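Local structure of ABC transporter, substrate binding protein (3C9H) at residues A[314-319]-A[323-328]. The protein probably captures a solute in the periplasm and delivers it to an ABC transporter, and also binds a magnesium ion. Residues are numbered along the deposited sequence; the frame is centred on the assembly and turned at random.
Sequences TMQAIH and LRPVPV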
ATOM      1  N   THR A 314      13.304   8.005 -11.030  1.00 31.28           N
ATOM      2  CA  THR A 314      14.449   7.121 -11.216  1.00 32.33           C
ATOM      3  C   THR A 314      14.023   5.667 -11.424  1.00 33.53           C
ATOM      4  O   THR A 314      14.589   4.974 -12.283  1.00 32.47           O
ATOM      5  CB  THR A 314      15.427   7.220 -10.043  1.00 32.38           C
ATOM      6  OG1 THR A 314      15.856   8.577  -9.921  1.00 31.54           O
ATOM      7  CG2 THR A 314      16.651   6.286 -10.244  1.00 31.47           C
ATOM      8  N   MET A 315      13.030   5.214 -10.651  1.00 34.26           N
ATOM      9  CA  MET A 315      12.488   3.867 -10.805  1.00 36.28           C
ATOM     10  C   MET A 315      11.939   3.625 -12.209  1.00 36.85           C
ATOM     11  O   MET A 315      12.215   2.584 -12.831  1.00 35.66           O
ATOM     12  CB  MET A 315      11.392   3.609  -9.768  1.00 36.47           C
ATOM     13  CG  MET A 315      11.952   3.311  -8.413  1.00 37.72           C
ATOM     14  SD  MET A 315      10.694   3.122  -7.124  1.00 40.41           S
ATOM     15  CE  MET A 315       9.764   1.655  -7.724  1.00 39.82           C
ATOM     16  N   GLN A 316      11.195   4.599 -12.723  1.00 37.58           N
ATOM     17  CA  GLN A 316      10.693   4.499 -14.081  1.00 39.52           C
ATOM     18  C   GLN A 316      11.849   4.537 -15.086  1.00 39.95           C
ATOM     19  O   GLN A 316      11.832   3.806 -16.081  1.00 39.73           O
ATOM     20  CB  GLN A 316       9.664   5.598 -14.355  1.00 39.49           C
ATOM     21  CG  GLN A 316       8.427   5.416 -13.487  1.00 41.42           C
ATOM     22  CD  GLN A 316       7.238   6.233 -13.948  1.00 42.82           C
ATOM     23  OE1 GLN A 316       7.294   7.467 -13.994  1.00 45.70           O
ATOM     24  NE2 GLN A 316       6.141   5.544 -14.283  1.00 45.07           N
ATOM     25  N   ALA A 317      12.860   5.363 -14.803  1.00 40.88           N
ATOM     26  CA  ALA A 317      14.026   5.479 -15.687  1.00 41.25           C
ATOM     27  C   ALA A 317      14.732   4.159 -15.777  1.00 41.81           C
ATOM     28  O   ALA A 317      15.041   3.703 -16.876  1.00 42.52           O
ATOM     29  CB  ALA A 317      14.996   6.553 -15.188  1.00 41.71           C
ATOM     30  N   ILE A 318      14.993   3.548 -14.624  1.00 42.04           N
ATOM     31  CA  ILE A 318      15.722   2.276 -14.552  1.00 42.13           C
ATOM     32  C   ILE A 318      14.918   1.040 -15.000  1.00 42.11           C
ATOM     33  O   ILE A 318      15.452   0.199 -15.735  1.00 41.70           O
ATOM     34  CB  ILE A 318      16.266   2.026 -13.137  1.00 42.54           C
ATOM     35  CG1 ILE A 318      17.277   3.126 -12.753  1.00 44.46           C
ATOM     36  CG2 ILE A 318      16.875   0.622 -13.017  1.00 42.47           C
ATOM     37  CD1 ILE A 318      18.080   3.739 -13.926  1.00 44.52           C
ATOM     38  N   HIS A 319      13.653   0.935 -14.587  1.00 41.14           N
ATOM     39  CA  HIS A 319      12.851  -0.279 -14.841  1.00 41.27           C
ATOM     40  C   HIS A 319      11.940  -0.238 -16.058  1.00 40.59           C
ATOM     41  O   HIS A 319      11.576  -1.290 -16.589  1.00 40.19           O
ATOM     42  CB  HIS A 319      12.024  -0.639 -13.615  1.00 41.19           C
ATOM     43  CG  HIS A 319      12.856  -0.985 -12.429  1.00 42.68           C
ATOM     44  ND1 HIS A 319      13.069  -0.106 -11.393  1.00 44.86           N
ATOM     45  CD2 HIS A 319      13.555  -2.106 -12.128  1.00 44.83           C
ATOM     46  CE1 HIS A 319      13.849  -0.679 -10.489  1.00 46.86           C
ATOM     47  NE2 HIS A 319      14.160  -1.892 -10.913  1.00 46.15           N
ATOM     48  N   LEU A 323       7.421  -1.843 -14.974  1.00 34.49           N
ATOM     49  CA  LEU A 323       6.539  -1.239 -13.957  1.00 34.65           C
ATOM     50  C   LEU A 323       5.148  -0.957 -14.498  1.00 34.69           C
ATOM     51  O   LEU A 323       4.996  -0.441 -15.612  1.00 33.53           O
ATOM     52  CB  LEU A 323       7.121   0.075 -13.431  1.00 34.31           C
ATOM     53  CG  LEU A 323       8.533   0.038 -12.857  1.00 33.72           C
ATOM     54  CD1 LEU A 323       8.867   1.345 -12.161  1.00 34.09           C
ATOM     55  CD2 LEU A 323       8.735  -1.140 -11.918  1.00 32.81           C
ATOM     56  N   ARG A 324       4.135  -1.283 -13.693  1.00 34.94           N
ATOM     57  CA  ARG A 324       2.743  -1.072 -14.049  1.00 35.70           C
ATOM     58  C   ARG A 324       2.052  -0.241 -12.947  1.00 35.93           C
ATOM     59  O   ARG A 324       1.319  -0.792 -12.121  1.00 34.58           O
ATOM     60  CB  ARG A 324       2.030  -2.417 -14.261  1.00 36.20           C
ATOM     61  CG  ARG A 324       2.706  -3.359 -15.269  1.00 37.99           C
ATOM     62  CD  ARG A 324       2.862  -2.680 -16.643  1.00 42.49           C
ATOM     63  NE  ARG A 324       2.883  -3.647 -17.740  1.00 44.70           N
ATOM     64  CZ  ARG A 324       3.911  -4.439 -18.042  1.00 47.93           C
ATOM     65  NH1 ARG A 324       5.028  -4.382 -17.341  1.00 51.19           N
ATOM     66  NH2 ARG A 324       3.830  -5.293 -19.052  1.00 48.18           N
ATOM     67  N   PRO A 325       2.300   1.090 -12.931  1.00 36.95           N
ATOM     68  CA  PRO A 325       1.652   1.961 -11.935  1.00 37.62           C
ATOM     69  C   PRO A 325       0.204   2.241 -12.261  1.00 38.48           C
ATOM     70  O   PRO A 325      -0.243   1.968 -13.373  1.00 37.27           O
ATOM     71  CB  PRO A 325       2.465   3.256 -11.981  1.00 37.46           C
ATOM     72  CG  PRO A 325       3.144   3.253 -13.333  1.00 37.91           C
ATOM     73  CD  PRO A 325       3.199   1.838 -13.832  1.00 37.14           C
ATOM     74  N   VAL A 326      -0.504   2.802 -11.276  1.00 40.00           N
ATOM     75  CA  VAL A 326      -1.935   3.097 -11.371  1.00 40.86           C
ATOM     76  C   VAL A 326      -2.126   4.637 -11.298  1.00 42.12           C
ATOM     77  O   VAL A 326      -1.687   5.278 -10.335  1.00 41.18           O
ATOM     78  CB  VAL A 326      -2.712   2.407 -10.209  1.00 40.66           C
ATOM     79  CG1 VAL A 326      -4.198   2.457 -10.452  1.00 39.96           C
ATOM     80  CG2 VAL A 326      -2.233   0.935 -10.006  1.00 40.42           C
ATOM     81  N   PRO A 327      -2.753   5.238 -12.329  1.00 43.50           N
ATOM     82  CA  PRO A 327      -3.010   6.690 -12.328  1.00 44.24           C
ATOM     83  C   PRO A 327      -4.262   7.072 -11.514  1.00 45.25           C
ATOM     84  O   PRO A 327      -5.208   6.277 -11.427  1.00 45.96           O
ATOM     85  CB  PRO A 327      -3.208   7.010 -13.809  1.00 44.74           C
ATOM     86  CG  PRO A 327      -3.773   5.724 -14.405  1.00 44.59           C
ATOM     87  CD  PRO A 327      -3.248   4.580 -13.557  1.00 44.28           C
ATOM     88  N   VAL A 328      -4.257   8.272 -10.932  1.00 45.59           N
ATOM     89  CA  VAL A 328      -5.363   8.765 -10.075  1.00 46.30           C
ATOM     90  C   VAL A 328      -6.290   9.757 -10.812  1.00 47.35           C
ATOM     91  O   VAL A 328      -7.507   9.797 -10.580  1.00 47.09           O
ATOM     92  CB  VAL A 328      -4.803   9.505  -8.835  1.00 45.91           C
ATOM     93  CG1 VAL A 328      -5.892   9.761  -7.818  1.00 45.25           C
ATOM     94  CG2 VAL A 328      -3.655   8.722  -8.200  1.00 46.67           C
TER
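M315 O, at the last turn of helix 312-319, takes two donors from H319, and a methyl of L323 from the following strand lies against the same oxygen without bonding to it. The backbone N of H319 makes the helical bond to M315 O at 2.8 Å, while ND1 of the same residue reaches M315 O at 3.2 Å from the opposite face of the carbonyl plane. This second bond is bent, with an N-H...O angle of 137°, and the acceptor sits 18° out of the ring plane. It ties the imidazole back onto its own helix, and CG2 of I318 lies over the centre of one ring face; together these should limit the ring's rotation. L323 fills the angle between helix and strand. Its CD1 points at the backbone of M315, 3.6 Å from M315 O, and also touches M315 CB. Its CD2 lies 3.7 Å from H319 CB and meets the ring obliquely. H319 CB and L323 CG come equally close, 3.6 Å apart. Farther along, the extended side chain of Q316 brings NE2 to 3.9 Å from P325 CG, a van der Waals touch at the exposed margin. Strand 323-325 runs parallel to strand 258-268, where L323 packs on T258 and P325 on V260; F134 touches both M315 and P325. The chain thus turns back within three residues, the N-to-C directions of helix 314-319 and strand 323-325 making 143°, in the periplasmic binding protein fold. Between helix and strand the attraction is mainly apolar and dispersive: L323 supplies the filling, while the polar bonds stay inside the helix, satisfying M315 O and holding the imidazole beside it.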